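PDB 4PAG: periplasmic binding protein from Sulfurospirillum deleyianum, which probably captures a solute in the periplasm and delivers it to an ABC importer, and is seen here with a histidine bound. Local coordinates for residues A[168-173]-A[287-292]; A[228-233]-A[248-253]; A[156-161]-A[280-285]; A[120-125]-A[188-193]. All blocks are in the same frame, centred on the assembly; numbering follows the deposited sequence. Where two conformers were deposited one is given.

Going from the N terminus, the loop 120-125 opens contact 4. Before 188-193 closes it, the long helix 141-163 has opened contact 3 and the segment leading into strand 172-176 has opened contact 1, so contact 4 crosses both. Contact 2 is local and begins only after contact 4 is shut: strand 229-232 opens it and 248-253 closes it after a short excursion, wholly within the spans of contacts 1 and 3. Helix 277-288 then closes the remaining two, contact 3 at 280-285 and contact 1 at 287-292, so these cross one another. Contacts 1 and 2 share neighbouring strands of one parallel sheet; contacts 1 and 3 share helix 277-288.

Contact 1 (A[168-173]-A[287-292]); sequences KERTKV and KLYPTR
Thr171 and Leu288 bring the two backbones closest, their CA atoms 5.9 Å apart, where the chain leads into strand 172-176 and helix 277-288 comes to its end. Here, beside an inner strand of the parallel alpha/beta sheet of this periplasmic binding protein, the helix end lies against the chain. Tyr289, the first residue to leave helical geometry, sends its ring alongside Thr171, the two side chains running in opposite directions. Its OH receives the backbone N-H of Thr171 at 3.0 Å in a fairly straight bond (162°), and the same hydroxyl is hydrogen-bonded to the carbonyl of Gly199, so one phenol ties the approach to the strand to a second loop. Glu169 O and Arg170 CA lie at the edge of the ring. Thr171 turns OG1 away from its own carbonyl carbon (chi1 -58°) and gives a 2.8 Å bond from OG1 to Leu288 O, meeting that oxygen from above the carbonyl plane. Putting a phenylalanine at Tyr289 would keep the ring but would probably leave the N-H of Thr171 and the carbonyl of Gly199 without their shared partner. Farther out, the carboxylate of Glu169 and the guanidinium of Arg292 form a salt bridge at the surface, though their modelled positions are doubtful. Toward the sheet interior, Leu288 rests against both Thr171 and Val173: its CD2 lies 3.9 Å from Thr171 CG2 and equally far from Val173 CB.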
# COMPACT_ATOMS: atom_id res chain seq x y z
N LYS A 168 21.70 -15.93 -3.55
CA LYS A 168 21.72 -16.69 -4.81
C LYS A 168 20.49 -17.57 -5.05
O LYS A 168 20.30 -18.06 -6.16
CB LYS A 168 22.99 -17.56 -4.90
CG LYS A 168 24.17 -16.89 -5.60
CD LYS A 168 24.54 -15.57 -4.94
CE LYS A 168 25.96 -15.15 -5.29
NZ LYS A 168 26.42 -14.02 -4.44
N GLU A 169 19.68 -17.78 -4.02
CA GLU A 169 18.46 -18.57 -4.14
C GLU A 169 17.18 -17.72 -4.14
O GLU A 169 16.08 -18.26 -4.07
CB GLU A 169 18.39 -19.61 -3.01
CG GLU A 169 19.47 -20.68 -3.12
CD GLU A 169 19.46 -21.65 -1.95
OE1 GLU A 169 18.48 -21.66 -1.17
OE2 GLU A 169 20.44 -22.42 -1.80
N ARG A 170 17.32 -16.39 -4.24
CA ARG A 170 16.16 -15.50 -4.24
C ARG A 170 15.38 -15.62 -5.54
O ARG A 170 15.97 -15.61 -6.63
CB ARG A 170 16.58 -14.05 -4.01
CG ARG A 170 17.29 -13.79 -2.69
CD ARG A 170 16.30 -13.68 -1.55
NE ARG A 170 16.93 -13.59 -0.23
CZ ARG A 170 17.12 -12.46 0.47
NH1 ARG A 170 16.76 -11.28 -0.01
NH2 ARG A 170 17.68 -12.53 1.67
N THR A 171 14.06 -15.70 -5.44
CA THR A 171 13.20 -15.92 -6.60
C THR A 171 13.15 -14.69 -7.50
O THR A 171 12.83 -13.60 -7.04
CB THR A 171 11.77 -16.27 -6.12
OG1 THR A 171 11.83 -17.43 -5.29
CG2 THR A 171 10.81 -16.52 -7.28
N LYS A 172 13.47 -14.86 -8.78
CA LYS A 172 13.34 -13.77 -9.75
C LYS A 172 11.86 -13.47 -10.01
O LYS A 172 11.07 -14.37 -10.31
CB LYS A 172 14.05 -14.10 -11.06
CG LYS A 172 15.56 -14.22 -10.93
CD LYS A 172 16.18 -14.95 -12.11
CE LYS A 172 16.06 -14.16 -13.40
NZ LYS A 172 16.38 -15.01 -14.59
N VAL A 173 11.49 -12.19 -9.89
CA VAL A 173 10.11 -11.78 -10.05
C VAL A 173 9.99 -10.56 -10.97
O VAL A 173 10.80 -9.62 -10.90
CB VAL A 173 9.41 -11.56 -8.67
CG1 VAL A 173 10.16 -10.55 -7.80
CG2 VAL A 173 7.96 -11.12 -8.83
N LYS A 287 3.96 -16.81 -2.57
CA LYS A 287 4.03 -17.10 -4.00
C LYS A 287 5.48 -17.28 -4.48
O LYS A 287 5.74 -18.09 -5.36
CB LYS A 287 3.33 -16.01 -4.81
CG LYS A 287 1.85 -15.82 -4.49
CD LYS A 287 1.06 -17.12 -4.58
CE LYS A 287 -0.42 -16.87 -4.36
NZ LYS A 287 -1.11 -18.13 -3.97
N LEU A 288 6.42 -16.52 -3.92
CA LEU A 288 7.84 -16.63 -4.29
C LEU A 288 8.49 -17.92 -3.75
O LEU A 288 9.41 -18.46 -4.37
CB LEU A 288 8.61 -15.42 -3.77
CG LEU A 288 8.22 -14.03 -4.28
CD1 LEU A 288 9.14 -12.98 -3.65
CD2 LEU A 288 8.26 -13.94 -5.79
N TYR A 289 8.01 -18.40 -2.61
CA TYR A 289 8.62 -19.51 -1.88
C TYR A 289 7.55 -20.51 -1.46
O TYR A 289 7.32 -20.72 -0.28
CB TYR A 289 9.39 -18.97 -0.67
CG TYR A 289 10.46 -18.02 -1.11
CD1 TYR A 289 11.60 -18.50 -1.75
CD2 TYR A 289 10.30 -16.64 -0.97
CE1 TYR A 289 12.58 -17.64 -2.20
CE2 TYR A 289 11.29 -15.77 -1.43
CZ TYR A 289 12.42 -16.28 -2.05
OH TYR A 289 13.41 -15.45 -2.51
N PRO A 290 6.90 -21.15 -2.45
CA PRO A 290 5.78 -22.05 -2.15
C PRO A 290 6.15 -23.25 -1.28
O PRO A 290 5.31 -23.74 -0.53
CB PRO A 290 5.28 -22.51 -3.53
CG PRO A 290 6.36 -22.18 -4.48
CD PRO A 290 7.13 -21.02 -3.90
N THR A 291 7.40 -23.70 -1.35
CA THR A 291 7.83 -24.82 -0.52
C THR A 291 8.50 -24.37 0.79
O THR A 291 8.42 -25.09 1.79
CB THR A 291 8.78 -25.76 -1.29
OG1 THR A 291 9.95 -25.04 -1.69
CG2 THR A 291 8.08 -26.31 -2.52
N ARG A 292 9.13 -23.21 0.81
CA ARG A 292 9.86 -22.75 2.00
C ARG A 292 9.02 -21.87 2.93
O ARG A 292 9.27 -21.84 4.13
CB ARG A 292 11.12 -21.98 1.60
CG ARG A 292 12.23 -22.79 0.92
CD ARG A 292 12.93 -21.92 -0.12
NE ARG A 292 14.31 -22.30 -0.42
CZ ARG A 292 15.35 -22.10 0.38
NH1 ARG A 292 15.20 -21.56 1.59
NH2 ARG A 292 16.56 -22.46 -0.02

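Contact 2 (A[228-233]-A[248-253]); sequences EVIIVQ and AVLKAV
Ile230 sets CG1 opposite its carbonyl carbon (chi1 -64°) and carries the chain on extended to CD1 (chi2 168°), which brings that methyl up to Leu250 and Ala252; Leu250, with its CG likewise opposite the carbonyl carbon (chi1 -63°), meets it with CD1. The setting is a beta-alpha-beta crossover of the alpha/beta fold: strand 229-232 and its parallel neighbour 258-260 are joined through helices 235-243 and 251-254, and the second of these helices packs back on the first strand. The Ile230 and Leu250 side chains cross at about a right angle, CD1 to CD1 at 3.9 Å. Ile230 CD1 also lies 4.0 Å from Ala252 CB, so a single methyl touches both the residue at the N-cap position and the second residue of the helix. No hydrogen bond joins the two segments. Leu250 also packs on Ile222 of helix 219-225, which extends the apolar layer beyond this pair. Glu228 directs its carboxylate elsewhere, OE2 taking the backbone N-H of Lys172 in the neighbouring strand, while its main chain faces the helix. There the CA atoms of Glu228 and Ala252 come within 5.1 Å, and Ala252 CB sits 3.5 Å from Glu228 O.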
# COMPACT_ATOMS: atom_id res chain seq x y z
N GLU A 228 10.90 -16.09 -12.65
CA GLU A 228 10.35 -17.34 -12.13
C GLU A 228 8.90 -17.15 -11.71
O GLU A 228 8.09 -18.08 -11.84
CB GLU A 228 11.19 -17.84 -10.96
CG GLU A 228 12.62 -18.14 -11.34
CD GLU A 228 13.53 -18.31 -10.15
OE1 GLU A 228 13.53 -19.41 -9.56
OE2 GLU A 228 14.26 -17.35 -9.80
N VAL A 229 8.58 -15.97 -11.19
CA VAL A 229 7.23 -15.61 -10.80
C VAL A 229 6.85 -14.26 -11.42
O VAL A 229 7.67 -13.35 -11.51
CB VAL A 229 7.08 -15.54 -9.27
CG1 VAL A 229 5.74 -14.95 -8.87
CG2 VAL A 229 7.23 -16.93 -8.64
N ILE A 230 5.59 -14.14 -11.84
CA ILE A 230 5.07 -12.87 -12.32
C ILE A 230 3.91 -12.43 -11.44
O ILE A 230 2.95 -13.18 -11.22
CB ILE A 230 4.63 -12.94 -13.80
CG1 ILE A 230 5.84 -13.22 -14.71
CG2 ILE A 230 3.95 -11.63 -14.19
CD1 ILE A 230 5.49 -13.60 -16.13
N ILE A 231 4.02 -11.22 -10.91
CA ILE A 231 2.96 -10.62 -10.11
C ILE A 231 2.27 -9.57 -10.97
O ILE A 231 2.93 -8.66 -11.48
CB ILE A 231 3.54 -9.96 -8.83
CG1 ILE A 231 4.28 -10.99 -7.97
CG2 ILE A 231 2.44 -9.28 -8.02
CD1 ILE A 231 3.44 -12.15 -7.47
N VAL A 232 0.95 -9.69 -11.10
CA VAL A 232 0.15 -8.93 -12.05
C VAL A 232 -0.85 -8.02 -11.34
O VAL A 232 -1.57 -8.44 -10.43
CB VAL A 232 -0.65 -9.90 -12.96
CG1 VAL A 232 -1.58 -9.13 -13.88
CG2 VAL A 232 0.30 -10.81 -13.75
N GLN A 233 -0.92 -6.76 -11.76
CA GLN A 233 -1.84 -5.80 -11.16
C GLN A 233 -3.20 -5.82 -11.89
O GLN A 233 -4.26 -5.88 -11.26
CB GLN A 233 -1.19 -4.41 -11.19
CG GLN A 233 -1.47 -3.43 -10.06
CD GLN A 233 -1.73 -4.04 -8.69
OE1 GLN A 233 -2.84 -4.47 -8.42
NE2 GLN A 233 -0.75 -3.99 -7.80
N ALA A 248 3.40 -17.93 -23.69
CA ALA A 248 3.77 -19.28 -23.30
C ALA A 248 5.28 -19.56 -23.43
O ALA A 248 5.75 -20.58 -22.96
CB ALA A 248 2.98 -20.30 -24.11
N VAL A 249 6.02 -18.67 -24.09
CA VAL A 249 7.49 -18.76 -24.10
C VAL A 249 8.08 -18.65 -22.68
O VAL A 249 9.16 -19.18 -22.42
CB VAL A 249 8.13 -17.70 -25.02
CG1 VAL A 249 7.87 -16.27 -24.54
CG2 VAL A 249 9.62 -17.93 -25.13
N LEU A 250 7.38 -17.98 -21.78
CA LEU A 250 7.88 -17.74 -20.43
C LEU A 250 7.68 -18.96 -19.53
O LEU A 250 6.58 -19.51 -19.46
CB LEU A 250 7.17 -16.54 -19.82
CG LEU A 250 7.38 -15.19 -20.51
CD1 LEU A 250 6.52 -14.13 -19.86
CD2 LEU A 250 8.84 -14.77 -20.48
N LYS A 251 8.73 -19.35 -18.82
CA LYS A 251 8.65 -20.48 -17.89
C LYS A 251 7.63 -20.21 -16.76
O LYS A 251 6.94 -21.12 -16.33
CB LYS A 251 10.02 -20.82 -17.29
CG LYS A 251 11.10 -21.19 -18.31
CD LYS A 251 11.05 -22.64 -18.77
CE LYS A 251 12.22 -22.96 -19.70
NZ LYS A 251 12.32 -24.38 -20.18
N ALA A 252 7.54 -18.97 -16.29
CA ALA A 252 6.56 -18.63 -15.27
C ALA A 252 5.14 -18.95 -15.76
O ALA A 252 4.31 -19.41 -14.99
CB ALA A 252 6.67 -17.16 -14.87
N VAL A 253 4.89 -18.72 -17.05
CA VAL A 253 3.58 -18.96 -17.64
C VAL A 253 3.33 -20.47 -17.77
O VAL A 253 2.25 -20.95 -17.42
CB VAL A 253 3.41 -18.23 -18.98
CG1 VAL A 253 2.16 -18.68 -19.72
CG2 VAL A 253 3.38 -16.72 -18.75

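Contact 3 (A[156-161]-A[280-285]); sequences DELKTF and GAHWIA
Ala281 meets Leu158 first: its CB lies 3.5 Å from Leu158 CD2, tighter than usual for two carbons, on a face where two helices run in the same general direction, their axes 10.6 Å apart at closest approach and inclined at 31°. His282 comes next. Its ring reaches back toward helix 141-163 so that Leu158 CD1 lies over one face, while NE2 comes 3.8 Å from Leu158 CB. Both ring nitrogens are engaged, ND1 with the hydroxyl of Tyr293 and NE2 with the carbonyl of Tyr154, which fixes the rotation of the ring. Glu157 stands nearby with its carboxylate plane 82° from the imidazole; OE1 is 4.1 Å from His282 CE1 and forms its salt bridge with Lys300 instead. One turn after Ala281, Ala285 offers its CB to the other branch of the same leucine, 3.7 Å from Leu158 CD1. Leu158 therefore spans two small residues, one methyl on each, because CG is anti to the backbone N (chi1 -174°) and the fork opens toward the helix opposite. Phe161 adds a looser approach to Ala285 CB. Around this pair, helix 297-309 packs on His282, helix 193-197 touches both Leu158 and Ile284, and Trp283 stands edge-to-face with Trp268; the long helix 141-163, consistent with the lobe-linking helix of this family, thus packs on helix 277-288.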
# COMPACT_ATOMS: atom_id res chain seq x y z
N ASP A 156 8.36 -8.78 11.51
CA ASP A 156 9.49 -9.52 12.09
C ASP A 156 9.54 -10.95 11.57
O ASP A 156 10.62 -11.46 11.26
CB ASP A 156 9.40 -9.52 13.63
CG ASP A 156 9.69 -8.16 14.24
OD1 ASP A 156 10.14 -7.24 13.52
OD2 ASP A 156 9.45 -8.00 15.46
N GLU A 157 8.39 -11.61 11.49
CA GLU A 157 8.32 -12.96 10.94
C GLU A 157 8.83 -13.02 9.52
O GLU A 157 9.57 -13.94 9.15
CB GLU A 157 6.88 -13.48 10.94
CG GLU A 157 6.34 -13.85 12.31
CD GLU A 157 4.85 -14.12 12.28
OE1 GLU A 157 4.18 -13.71 11.29
OE2 GLU A 157 4.35 -14.73 13.24
N LEU A 158 8.42 -12.05 8.71
CA LEU A 158 8.83 -12.00 7.32
C LEU A 158 10.33 -11.74 7.19
O LEU A 158 11.00 -12.38 6.39
CB LEU A 158 8.04 -10.94 6.54
CG LEU A 158 8.32 -10.90 5.03
CD1 LEU A 158 7.93 -12.22 4.36
CD2 LEU A 158 7.56 -9.74 4.41
N LYS A 159 10.84 -10.80 8.00
CA LYS A 159 12.27 -10.47 8.00
C LYS A 159 13.14 -11.68 8.34
O LYS A 159 14.16 -11.93 7.69
CB LYS A 159 12.56 -9.35 8.99
CG LYS A 159 13.98 -8.81 8.91
CD LYS A 159 14.24 -7.71 9.93
CE LYS A 159 15.58 -7.05 9.65
NZ LYS A 159 16.15 -6.36 10.83
N THR A 160 12.73 -12.42 9.36
CA THR A 160 13.44 -13.61 9.77
C THR A 160 13.39 -14.68 8.68
O THR A 160 14.41 -15.29 8.37
CB THR A 160 12.90 -14.14 11.11
OG1 THR A 160 13.11 -13.13 12.11
CG2 THR A 160 13.61 -15.41 11.53
N PHE A 161 12.22 -14.89 8.08
CA PHE A 161 12.11 -15.84 6.96
C PHE A 161 12.99 -15.46 5.76
O PHE A 161 13.75 -16.29 5.24
CB PHE A 161 10.66 -16.03 6.51
CG PHE A 161 10.54 -16.79 5.22
CD1 PHE A 161 10.87 -18.13 5.18
CD2 PHE A 161 10.15 -16.16 4.05
CE1 PHE A 161 10.79 -18.84 4.00
CE2 PHE A 161 10.07 -16.86 2.87
CZ PHE A 161 10.39 -18.21 2.84
N GLY A 280 0.24 -8.05 2.45
CA GLY A 280 0.59 -8.25 1.05
C GLY A 280 1.98 -8.82 0.82
O GLY A 280 2.18 -9.62 -0.08
N ALA A 281 2.95 -8.39 1.63
CA ALA A 281 4.31 -8.92 1.50
C ALA A 281 4.37 -10.40 1.90
O ALA A 281 5.14 -11.17 1.32
CB ALA A 281 5.28 -8.10 2.33
N HIS A 282 3.55 -10.80 2.86
CA HIS A 282 3.43 -12.23 3.20
C HIS A 282 2.81 -13.01 2.05
O HIS A 282 3.30 -14.10 1.69
CB HIS A 282 2.61 -12.44 4.47
CG HIS A 282 3.43 -12.36 5.72
ND1 HIS A 282 4.16 -13.42 6.20
CD2 HIS A 282 3.66 -11.33 6.57
CE1 HIS A 282 4.79 -13.06 7.30
NE2 HIS A 282 4.50 -11.79 7.54
N TRP A 283 1.75 -12.47 1.47
CA TRP A 283 1.13 -13.08 0.29
C TRP A 283 2.16 -13.26 -0.84
O TRP A 283 2.27 -14.35 -1.42
CB TRP A 283 -0.06 -12.25 -0.18
CG TRP A 283 -0.64 -12.72 -1.47
CD1 TRP A 283 -1.47 -13.80 -1.65
CD2 TRP A 283 -0.44 -12.15 -2.76
NE1 TRP A 283 -1.80 -13.92 -2.97
CE2 TRP A 283 -1.18 -12.93 -3.68
CE3 TRP A 283 0.29 -11.06 -3.24
CZ2 TRP A 283 -1.22 -12.64 -5.04
CZ3 TRP A 283 0.26 -10.79 -4.60
CH2 TRP A 283 -0.49 -11.58 -5.48
N ILE A 284 2.92 -12.20 -1.12
CA ILE A 284 4.01 -12.29 -2.10
C ILE A 284 5.03 -13.39 -1.73
O ILE A 284 5.43 -14.20 -2.59
CB ILE A 284 4.76 -10.94 -2.28
CG1 ILE A 284 3.86 -9.91 -2.97
CG2 ILE A 284 6.02 -11.12 -3.11
CD1 ILE A 284 4.36 -8.49 -2.82
N ALA A 285 5.47 -13.42 -0.47
CA ALA A 285 6.43 -14.43 -0.02
C ALA A 285 5.91 -15.86 -0.25
O ALA A 285 6.66 -16.75 -0.67
CB ALA A 285 6.78 -14.23 1.45

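Contact 4 (A[120-125]-A[188-193]); sequences NIDDSQ and RSFHSE
Ser124 and Glu193 meet through both carboxylate oxygens: the backbone N-H of Ser124 binds Glu193 OE2 at 3.0 Å, and Ser124 OG gives a shorter 2.6 Å bond to Glu193 OE1. The N-H comes from above the carboxylate plane, nearly straight at 164°, whereas the hydroxyl meets OE1 on the syn side and closer to the plane. Glu193 CG, anti to the backbone N (chi1 -173°), lies 3.5 Å from Asp122 O, and the bend at chi2 (-96°) then turns the carboxylate onto Ser124; OE1 also has a long, weak ion pair with Arg277. The like charge of Asp123 stands close, OD1 to Glu193 OE2 at 4.0 Å, but a water donates to both oxygens, which is likely to ease the repulsion. With an alanine in place of Glu193, the N-H and hydroxyl of Ser124 are likely to lose these acceptors, and that water one of its two. Asp123 OD1 also accepts the N-H of Gln125, forming an Asx turn. A second water bonds to Asp122 O and, weakly, to Phe190 O, which also accepts from Arg277. The carboxylate of Asp122 is satisfied by Thr98 and Trp96. Within 188-193, His191 N bonds to Ser189 OG in an ST turn. The loop before helix 127-138 is thus tied to the first residue of helix 193-197, probably bridging the two lobes of the binding-protein fold.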
# COMPACT_ATOMS: atom_id res chain seq x y z
N ASN A 120 6.76 8.93 7.48
CA ASN A 120 7.63 8.22 6.56
C ASN A 120 7.25 6.74 6.49
O ASN A 120 7.58 5.97 7.39
CB ASN A 120 9.08 8.40 6.99
CG ASN A 120 10.06 7.88 5.96
OD1 ASN A 120 9.70 7.11 5.07
ND2 ASN A 120 11.31 8.30 6.07
N ILE A 121 6.59 6.35 5.41
CA ILE A 121 6.06 4.99 5.28
C ILE A 121 6.67 4.19 4.13
O ILE A 121 6.17 3.11 3.80
CB ILE A 121 4.53 5.03 5.09
CG1 ILE A 121 4.15 5.99 3.96
CG2 ILE A 121 3.86 5.43 6.39
CD1 ILE A 121 2.79 5.75 3.37
N ASP A 122 7.73 4.70 3.53
CA ASP A 122 8.30 4.04 2.36
C ASP A 122 8.88 2.66 2.71
O ASP A 122 8.64 1.69 2.00
CB ASP A 122 9.33 4.94 1.69
CG ASP A 122 8.67 6.07 0.89
OD1 ASP A 122 7.42 6.12 0.75
OD2 ASP A 122 9.42 6.93 0.40
N ASP A 123 9.61 2.58 3.82
CA ASP A 123 10.05 1.31 4.36
C ASP A 123 8.90 0.75 5.17
O ASP A 123 8.49 1.35 6.16
CB ASP A 123 11.29 1.51 5.25
CG ASP A 123 11.94 0.19 5.68
OD1 ASP A 123 11.31 -0.90 5.61
OD2 ASP A 123 13.12 0.26 6.11
N SER A 124 8.37 -0.41 4.76
CA SER A 124 7.22 -1.00 5.43
C SER A 124 7.51 -1.37 6.90
O SER A 124 6.58 -1.46 7.71
CB SER A 124 6.69 -2.21 4.65
OG SER A 124 6.13 -1.82 3.39
N GLN A 125 8.78 -1.57 7.24
CA GLN A 125 9.17 -1.83 8.62
C GLN A 125 8.83 -0.64 9.54
O GLN A 125 8.75 -0.81 10.75
CB GLN A 125 10.67 -2.17 8.71
CG GLN A 125 11.13 -3.26 7.75
CD GLN A 125 11.00 -4.67 8.31
OE1 GLN A 125 11.42 -5.63 7.68
NE2 GLN A 125 10.45 -4.78 9.50
N ARG A 188 14.26 -0.60 -7.05
CA ARG A 188 14.20 0.36 -5.95
C ARG A 188 13.14 1.42 -6.26
O ARG A 188 13.38 2.36 -7.01
CB ARG A 188 15.57 0.99 -5.71
CG ARG A 188 16.52 0.08 -4.93
CD ARG A 188 17.97 0.26 -5.38
NE ARG A 188 18.14 -0.23 -6.75
CZ ARG A 188 19.13 0.09 -7.58
NH1 ARG A 188 20.10 0.94 -7.21
NH2 ARG A 188 19.15 -0.43 -8.81
N SER A 189 11.95 1.23 -5.68
CA SER A 189 10.79 2.08 -5.96
C SER A 189 9.79 1.90 -4.85
O SER A 189 9.62 0.79 -4.36
CB SER A 189 10.15 1.67 -7.28
OG SER A 189 8.84 2.22 -7.44
N PHE A 190 9.09 2.97 -4.45
CA PHE A 190 8.06 2.78 -3.44
C PHE A 190 6.85 1.98 -3.95
O PHE A 190 6.05 1.48 -3.16
CB PHE A 190 7.68 4.06 -2.67
CG PHE A 190 7.07 5.18 -3.49
CD1 PHE A 190 5.84 5.04 -4.11
CD2 PHE A 190 7.70 6.42 -3.53
CE1 PHE A 190 5.27 6.10 -4.81
CE2 PHE A 190 7.13 7.48 -4.22
CZ PHE A 190 5.91 7.32 -4.87
N HIS A 191 6.76 1.81 -5.26
CA HIS A 191 5.72 0.96 -5.86
C HIS A 191 6.01 -0.54 -5.82
O HIS A 191 5.07 -1.34 -5.89
CB HIS A 191 5.48 1.40 -7.30
CG HIS A 191 4.86 2.75 -7.42
ND1 HIS A 191 3.59 3.03 -6.95
CD2 HIS A 191 5.33 3.91 -7.93
CE1 HIS A 191 3.30 4.30 -7.19
NE2 HIS A 191 4.34 4.86 -7.78
N SER A 192 7.28 -0.92 -5.70
CA SER A 192 7.69 -2.34 -5.69
C SER A 192 8.29 -2.83 -4.37
O SER A 192 8.62 -4.01 -4.24
CB SER A 192 8.70 -2.61 -6.81
OG SER A 192 9.89 -1.88 -6.60
N GLU A 193 8.40 -1.95 -3.38
CA GLU A 193 9.00 -2.27 -2.08
C GLU A 193 8.62 -3.62 -1.44
O GLU A 193 9.51 -4.33 -0.97
CB GLU A 193 8.74 -1.12 -1.09
CG GLU A 193 9.46 -1.26 0.25
CD GLU A 193 8.61 -1.89 1.35
OE1 GLU A 193 7.39 -2.11 1.14
OE2 GLU A 193 9.16 -2.15 2.44
O HOH W 1 7.53 1.97 -0.20
O HOH W 2 11.70 -1.96 2.79